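Local coordinates for protein YPM (Yersinia pseudotuberculosis, PDB 1PM4) that is a bacterial superantigen with a jelly-roll fold, a mitogen that probably stimulates T cells by engaging their receptors together with MHC class II molecules, at residues 50-55 against 83-88. Residues are numbered along the deposited sequence; the frame is centred on the assembly and turned at random.
Sequences ILLRNV and SWIWKI
I50 and L52 pair with K87 and I85 through four backbone hydrogen bonds, joining the two central antiparallel strands of one four-stranded sheet in the jelly-roll sandwich. I50 N gives its hydrogen to K87 O and K87 N returns one to I50 O, both at 2.8 Å. In the second ring L52 N reaches I85 O at 2.7 Å, almost straight at 178°, while I85 N returns one to L52 O at 2.9 Å. The intervening residues, L51 and R53 opposite W86 and W84, form the non-hydrogen-bonded pairs. Their backbones turn outward instead, L51 and R53 to strand 59-67, W84 and W86 to strand 18-23.

L51, R53, W84 and W86 face the other sheet of the sandwich. With CG anti to the backbone N (chi1 175°), L51 lays CD1 over one face of the W86 six-membered ring, 4.0 Å from its centroid, a CH-pi contact; the same methyl touches W84 CB. The R53 guanidinium stands beside W84, its plane 81° from the indole, with NH2 3.6 Å from CE3. D76 forms a salt bridge with R53 NE and L82 O accepts from NH1, fixing the group at two points; S83 O lies near NH1, but the angle is poor for a hydrogen bond.

On the reverse face L52 and I85 pack together, and the extended K87 side chain leads away from I50. Its NZ makes a salt bridge with E75 of the second subunit and a long, weak ion pair with E18, so the second subunit covers the I50, L52 and K87 part of this face, while L114 and P118 cover I85. L52 CD1 rests 3.9 Å from I85 CG2.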
loop_
_atom_site.group_PDB
_atom_site.type_symbol
_atom_site.label_atom_id
_atom_site.label_comp_id
_atom_site.label_asym_id
_atom_site.label_seq_id
_atom_site.Cartn_x
_atom_site.Cartn_y
_atom_site.Cartn_z
ATOM N N ILE A 50 10.891 1.741 5.310
ATOM C CA ILE A 50 9.834 0.791 5.009
ATOM C C ILE A 50 9.102 0.471 6.303
ATOM O O ILE A 50 9.719 0.173 7.319
ATOM C CB ILE A 50 10.402 -0.489 4.414
ATOM C CG1 ILE A 50 11.262 -0.184 3.210
ATOM C CG2 ILE A 50 9.259 -1.428 4.032
ATOM C CD1 ILE A 50 12.125 -1.389 2.776
ATOM N N LEU A 51 7.773 0.614 6.290
ATOM C CA LEU A 51 6.900 0.180 7.360
ATOM C C LEU A 51 6.447 -1.248 7.130
ATOM O O LEU A 51 5.857 -1.582 6.075
ATOM C CB LEU A 51 5.687 1.146 7.475
ATOM C CG LEU A 51 4.612 0.701 8.505
ATOM C CD1 LEU A 51 5.134 0.467 9.978
ATOM C CD2 LEU A 51 3.472 1.643 8.487
ATOM N N LEU A 52 6.800 -2.119 8.082
ATOM C CA LEU A 52 6.326 -3.482 8.066
ATOM C C LEU A 52 5.331 -3.724 9.193
ATOM O O LEU A 52 5.480 -3.171 10.310
ATOM C CB LEU A 52 7.483 -4.407 8.187
ATOM C CG LEU A 52 8.686 -4.146 7.248
ATOM C CD1 LEU A 52 9.861 -4.776 7.926
ATOM C CD2 LEU A 52 8.414 -4.763 6.000
ATOM N N ARG A 53 4.355 -4.580 8.918
ATOM C CA ARG A 53 3.408 -5.041 9.932
ATOM C C ARG A 53 3.440 -6.542 10.091
ATOM O O ARG A 53 3.645 -7.254 9.123
ATOM C CB ARG A 53 1.979 -4.545 9.644
ATOM C CG ARG A 53 1.406 -3.885 10.930
ATOM C CD ARG A 53 -0.035 -3.298 10.899
ATOM N NE ARG A 53 -0.359 -2.315 11.967
ATOM C CZ ARG A 53 0.076 -2.360 13.233
ATOM N NH1 ARG A 53 0.885 -3.311 13.662
ATOM N NH2 ARG A 53 -0.292 -1.421 14.089
ATOM N N ASN A 54 3.221 -7.032 11.308
ATOM C CA ASN A 54 3.064 -8.457 11.507
ATOM C C ASN A 54 1.607 -8.799 11.170
ATOM O O ASN A 54 0.674 -8.272 11.749
ATOM C CB ASN A 54 3.422 -8.893 12.921
ATOM C CG ASN A 54 3.833 -10.381 12.996
ATOM O OD1 ASN A 54 4.666 -10.799 13.836
ATOM N ND2 ASN A 54 3.253 -11.184 12.096
ATOM N N VAL A 55 1.434 -9.699 10.234
ATOM C CA VAL A 55 0.205 -9.775 9.431
ATOM C C VAL A 55 -0.994 -10.489 10.095
ATOM O O VAL A 55 -2.131 -9.932 10.155
ATOM C CB VAL A 55 0.570 -10.397 8.073
ATOM C CG1 VAL A 55 -0.631 -10.951 7.337
ATOM C CG2 VAL A 55 1.258 -9.336 7.235
ATOM N N SER A 83 2.304 -5.234 16.360
ATOM C CA SER A 83 3.545 -4.508 16.380
ATOM C C SER A 83 3.890 -4.137 14.971
ATOM O O SER A 83 3.362 -4.655 13.969
ATOM C CB SER A 83 4.662 -5.282 17.104
ATOM O OG SER A 83 4.894 -6.498 16.473
ATOM N N TRP A 84 4.805 -3.194 14.880
ATOM C CA TRP A 84 5.226 -2.723 13.574
ATOM C C TRP A 84 6.722 -2.625 13.634
ATOM O O TRP A 84 7.293 -2.516 14.722
ATOM C CB TRP A 84 4.586 -1.363 13.278
ATOM C CG TRP A 84 4.822 -0.298 14.219
ATOM C CD1 TRP A 84 5.880 0.524 14.251
ATOM C CD2 TRP A 84 3.925 0.153 15.275
ATOM N NE1 TRP A 84 5.736 1.450 15.247
ATOM C CE2 TRP A 84 4.546 1.251 15.903
ATOM C CE3 TRP A 84 2.661 -0.262 15.724
ATOM C CZ2 TRP A 84 3.970 1.949 17.010
ATOM C CZ3 TRP A 84 2.061 0.422 16.814
ATOM C CH2 TRP A 84 2.722 1.520 17.438
ATOM N N ILE A 85 7.340 -2.631 12.467
ATOM C CA ILE A 85 8.765 -2.342 12.299
ATOM C C ILE A 85 8.991 -1.283 11.255
ATOM O O ILE A 85 8.410 -1.289 10.130
ATOM C CB ILE A 85 9.498 -3.605 11.911
ATOM C CG1 ILE A 85 9.600 -4.504 13.124
ATOM C CG2 ILE A 85 10.963 -3.338 11.332
ATOM C CD1 ILE A 85 10.066 -5.873 12.683
ATOM N N TRP A 86 9.845 -0.344 11.622
ATOM C CA TRP A 86 10.437 0.594 10.714
ATOM C C TRP A 86 11.793 0.023 10.245
ATOM O O TRP A 86 12.685 -0.160 11.056
ATOM C CB TRP A 86 10.720 1.900 11.448
ATOM C CG TRP A 86 9.495 2.480 12.073
ATOM C CD1 TRP A 86 9.311 2.645 13.419
ATOM C CD2 TRP A 86 8.386 3.128 11.426
ATOM N NE1 TRP A 86 8.086 3.200 13.650
ATOM C CE2 TRP A 86 7.495 3.554 12.475
ATOM C CE3 TRP A 86 7.988 3.311 10.123
ATOM C CZ2 TRP A 86 6.310 4.155 12.236
ATOM C CZ3 TRP A 86 6.732 3.909 9.877
ATOM C CH2 TRP A 86 5.922 4.356 10.947
ATOM N N LYS A 87 11.912 -0.281 8.963
ATOM C CA LYS A 87 13.181 -0.703 8.415
ATOM C C LYS A 87 13.845 0.434 7.646
ATOM O O LYS A 87 13.238 1.000 6.739
ATOM C CB LYS A 87 12.942 -1.867 7.457
ATOM C CG LYS A 87 14.138 -2.342 6.747
ATOM C CD LYS A 87 13.916 -3.700 6.052
ATOM C CE LYS A 87 15.121 -4.154 5.384
ATOM N NZ LYS A 87 14.927 -5.394 4.457
ATOM N N ILE A 88 15.046 0.749 8.035
ATOM C CA ILE A 88 15.884 1.778 7.440
ATOM C C ILE A 88 16.912 1.058 6.601
ATOM O O ILE A 88 17.746 0.293 7.139
ATOM C CB ILE A 88 16.640 2.628 8.526
ATOM C CG1 ILE A 88 15.605 3.331 9.448
ATOM C CG2 ILE A 88 17.512 3.669 7.883
ATOM C CD1 ILE A 88 16.157 3.821 10.784
#